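PDB 2R5O: putative ATP binding component of ABC-transporter from Escherichia coli, which probably serves as the ATP-binding component of an O-antigen polysaccharide exporter, present here as its carbohydrate-binding C-terminal domain with an immunoglobulin fold. Local coordinates for residues 31-36 and 60-65. Residues are numbered along the deposited sequence; the frame is centred on the assembly and turned at random.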
ATOM      1  N   HIS A  31     -25.547  -4.334 -12.123  1.00 14.95           N
ATOM      2  CA  HIS A  31     -26.129  -4.742 -10.855  1.00 15.13           C
ATOM      3  C   HIS A  31     -26.263  -6.263 -10.729  1.00 15.01           C
ATOM      4  O   HIS A  31     -26.520  -6.758  -9.625  1.00 14.81           O
ATOM      5  CB  HIS A  31     -27.493  -4.082 -10.666  1.00 15.85           C
ATOM      6  CG  HIS A  31     -28.562  -4.634 -11.541  1.00 15.54           C
ATOM      7  ND1 HIS A  31     -28.811  -4.205 -12.828  1.00 17.01           N
ATOM      8  CD2 HIS A  31     -29.440  -5.629 -11.299  1.00 14.78           C
ATOM      9  CE1 HIS A  31     -29.812  -4.914 -13.333  1.00 14.91           C
ATOM     10  NE2 HIS A  31     -30.211  -5.778 -12.426  1.00 16.25           N
ATOM     11  N   THR A  32     -26.085  -7.004 -11.831  1.00 14.58           N
ATOM     12  CA  THR A  32     -26.232  -8.467 -11.796  1.00 14.74           C
ATOM     13  C   THR A  32     -24.940  -9.222 -11.497  1.00 15.24           C
ATOM     14  O   THR A  32     -24.976 -10.445 -11.391  1.00 15.17           O
ATOM     15  CB  THR A  32     -26.753  -9.023 -13.137  1.00 15.10           C
ATOM     16  OG1 THR A  32     -25.728  -8.944 -14.142  1.00 16.42           O
ATOM     17  CG2 THR A  32     -28.025  -8.287 -13.601  1.00 15.90           C
ATOM     18  N   ARG A  33     -23.817  -8.525 -11.411  1.00 14.40           N
ATOM     19  CA  ARG A  33     -22.513  -9.187 -11.358  1.00 14.58           C
ATOM     20  C   ARG A  33     -22.064  -9.538  -9.936  1.00 14.72           C
ATOM     21  O   ARG A  33     -22.506  -8.934  -8.970  1.00 14.99           O
ATOM     22  CB  ARG A  33     -21.439  -8.307 -12.013  1.00 15.18           C
ATOM     23  CG  ARG A  33     -21.692  -7.993 -13.475  1.00 14.77           C
ATOM     24  CD  ARG A  33     -21.944  -9.256 -14.296  1.00 16.37           C
ATOM     25  NE  ARG A  33     -22.048  -8.924 -15.696  1.00 16.95           N
ATOM     26  CZ  ARG A  33     -22.438  -9.775 -16.638  1.00 20.33           C
ATOM     27  NH1 ARG A  33     -22.773 -11.023 -16.323  1.00 23.10           N
ATOM     28  NH2 ARG A  33     -22.497  -9.384 -17.896  1.00 21.30           N
ATOM     29  N   PRO A  34     -21.179 -10.517  -9.801  1.00 14.35           N
ATOM     30  CA  PRO A  34     -20.674 -10.867  -8.495  1.00 14.90           C
ATOM     31  C   PRO A  34     -19.980  -9.684  -7.823  1.00 14.63           C
ATOM     32  O   PRO A  34     -19.195  -8.977  -8.451  1.00 15.60           O
ATOM     33  CB  PRO A  34     -19.661 -11.984  -8.807  1.00 15.34           C
ATOM     34  CG  PRO A  34     -20.167 -12.611 -10.053  1.00 14.80           C
ATOM     35  CD  PRO A  34     -20.640 -11.403 -10.848  1.00 15.06           C
ATOM     36  N   GLY A  35     -20.267  -9.497  -6.542  1.00 13.54           N
ATOM     37  CA  GLY A  35     -19.697  -8.425  -5.757  1.00 14.13           C
ATOM     38  C   GLY A  35     -20.463  -7.119  -5.828  1.00 14.11           C
ATOM     39  O   GLY A  35     -20.131  -6.188  -5.097  1.00 14.42           O
ATOM     40  N   TYR A  36     -21.487  -7.011  -6.669  1.00 13.91           N
ATOM     41  CA  TYR A  36     -22.223  -5.757  -6.757  1.00 14.33           C
ATOM     42  C   TYR A  36     -22.868  -5.433  -5.415  1.00 13.91           C
ATOM     43  O   TYR A  36     -23.429  -6.302  -4.749  1.00 14.45           O
ATOM     44  CB  TYR A  36     -23.306  -5.827  -7.830  1.00 14.50           C
ATOM     45  CG  TYR A  36     -24.180  -4.599  -7.805  1.00 14.10           C
ATOM     46  CD1 TYR A  36     -23.718  -3.399  -8.320  1.00 14.40           C
ATOM     47  CD2 TYR A  36     -25.462  -4.636  -7.268  1.00 15.02           C
ATOM     48  CE1 TYR A  36     -24.473  -2.247  -8.258  1.00 14.62           C
ATOM     49  CE2 TYR A  36     -26.246  -3.497  -7.212  1.00 16.35           C
ATOM     50  CZ  TYR A  36     -25.741  -2.305  -7.707  1.00 15.56           C
ATOM     51  OH  TYR A  36     -26.534  -1.179  -7.624  1.00 16.84           O
ATOM     52  N   VAL A  60      -8.700 -16.288 -13.629  1.00 16.22           N
ATOM     53  CA  VAL A  60      -9.965 -16.693 -13.042  1.00 15.06           C
ATOM     54  C   VAL A  60     -10.920 -15.519 -13.111  1.00 15.04           C
ATOM     55  O   VAL A  60     -10.633 -14.422 -12.634  1.00 16.28           O
ATOM     56  CB  VAL A  60      -9.799 -17.132 -11.567  1.00 15.53           C
ATOM     57  CG1 VAL A  60     -11.141 -17.499 -10.942  1.00 15.40           C
ATOM     58  CG2 VAL A  60      -8.803 -18.253 -11.463  1.00 14.99           C
ATOM     59  N   ASP A  61     -12.078 -15.736 -13.714  1.00 14.44           N
ATOM     60  CA  ASP A  61     -13.135 -14.744 -13.785  1.00 14.95           C
ATOM     61  C   ASP A  61     -13.931 -14.677 -12.484  1.00 15.04           C
ATOM     62  O   ASP A  61     -14.324 -15.705 -11.934  1.00 15.51           O
ATOM     63  CB  ASP A  61     -14.048 -15.074 -14.956  1.00 15.83           C
ATOM     64  CG  ASP A  61     -13.337 -15.000 -16.279  1.00 17.05           C
ATOM     65  OD1 ASP A  61     -12.776 -13.938 -16.615  1.00 17.81           O
ATOM     66  OD2 ASP A  61     -13.350 -16.018 -16.990  1.00 19.80           O
ATOM     67  N   PHE A  62     -14.169 -13.476 -11.974  1.00 13.95           N
ATOM     68  CA  PHE A  62     -14.947 -13.250 -10.765  1.00 14.01           C
ATOM     69  C   PHE A  62     -14.558 -14.242  -9.678  1.00 14.19           C
ATOM     70  O   PHE A  62     -15.400 -14.948  -9.153  1.00 15.28           O
ATOM     71  CB  PHE A  62     -16.452 -13.274 -11.035  1.00 15.04           C
ATOM     72  CG  PHE A  62     -16.965 -12.100 -11.843  1.00 14.99           C
ATOM     73  CD1 PHE A  62     -16.846 -10.797 -11.352  1.00 16.31           C
ATOM     74  CD2 PHE A  62     -17.602 -12.292 -13.066  1.00 16.40           C
ATOM     75  CE1 PHE A  62     -17.348  -9.733 -12.076  1.00 16.65           C
ATOM     76  CE2 PHE A  62     -18.116 -11.219 -13.784  1.00 16.43           C
ATOM     77  CZ  PHE A  62     -17.960  -9.943 -13.275  1.00 16.44           C
ATOM     78  N   PRO A  63     -13.271 -14.264  -9.293  1.00 14.82           N
ATOM     79  CA  PRO A  63     -12.879 -15.139  -8.182  1.00 15.47           C
ATOM     80  C   PRO A  63     -13.590 -14.691  -6.894  1.00 15.56           C
ATOM     81  O   PRO A  63     -13.971 -13.522  -6.769  1.00 16.68           O
ATOM     82  CB  PRO A  63     -11.379 -14.897  -8.100  1.00 15.63           C
ATOM     83  CG  PRO A  63     -11.202 -13.499  -8.598  1.00 16.06           C
ATOM     84  CD  PRO A  63     -12.166 -13.402  -9.747  1.00 15.01           C
ATOM     85  N   PRO A  64     -13.778 -15.583  -5.926  1.00 14.99           N
ATOM     86  CA  PRO A  64     -14.502 -15.189  -4.714  1.00 15.56           C
ATOM     87  C   PRO A  64     -13.709 -14.257  -3.809  1.00 14.79           C
ATOM     88  O   PRO A  64     -14.270 -13.598  -2.947  1.00 15.30           O
ATOM     89  CB  PRO A  64     -14.752 -16.544  -4.021  1.00 15.61           C
ATOM     90  CG  PRO A  64     -13.613 -17.410  -4.473  1.00 16.76           C
ATOM     91  CD  PRO A  64     -13.436 -17.017  -5.925  1.00 15.70           C
ATOM     92  N   SER A  65     -12.402 -14.205  -3.981  1.00 14.15           N
ATOM     93  CA  SER A  65     -11.559 -13.216  -3.320  1.00 13.80           C
ATOM     94  C   SER A  65     -10.358 -12.959  -4.187  1.00 13.28           C
ATOM     95  O   SER A  65     -10.119 -13.677  -5.132  1.00 14.24           O
ATOM     96  CB  SER A  65     -11.141 -13.687  -1.936  1.00 14.40           C
ATOM     97  OG  SER A  65     -10.295 -14.831  -2.015  1.00 15.27           O
TER
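A chi1 of -69° sets the phenyl group of F62 opposite its own carbonyl carbon and carries it out from the end of strand 60-61, so that one face of the ring meets the pyrrolidine of P34. The two side chains cross at about a right angle, and the contact is a CH-pi interaction: CD of P34 stands 3.6 Å from the centroid of the F62 ring, only 1° off the ring normal. Proline suits this place because its CD, bonded to the amide nitrogen, bears slightly polarised C-H groups that an aromatic face accepts well, while the closed ring has little freedom to swing away. Phenylalanine suits the other side, since its flat ring offers those C-H groups a broad apolar face of pi electrons. CG of P34 extends the contact toward the root of the phenyl group, 3.7 Å from CG of F62.

At the far end of the ring, CB of R33 lies obliquely 4.0 Å from CZ of F62. The arginine chain bends at its second torsion, and its polar end is engaged by D52, to which NE forms a salt bridge; toward F62 it offers its aliphatic portion.

P34 is presented by a type II beta turn from R33 to Y36, closed by a 3.2 Å hydrogen bond from Y36 N to R33 O. Proline at the second position matches the required phi, and G35 at the third readily adopts the positive phi of 87° that would press a side chain against the preceding carbonyl.

This small surface contact joins the loop preceding strand 41-43 to the exit of strand 60-61, an outermost strand of the four-stranded antiparallel sheet within this chain. Neighbouring strand 48-57 ties both sides down: Y53 hydrogen-bonds to P34 O, and H54 meets the F62 ring, while G35 makes a backbone hydrogen bond to I165 in strand 153-169 of the other sheet.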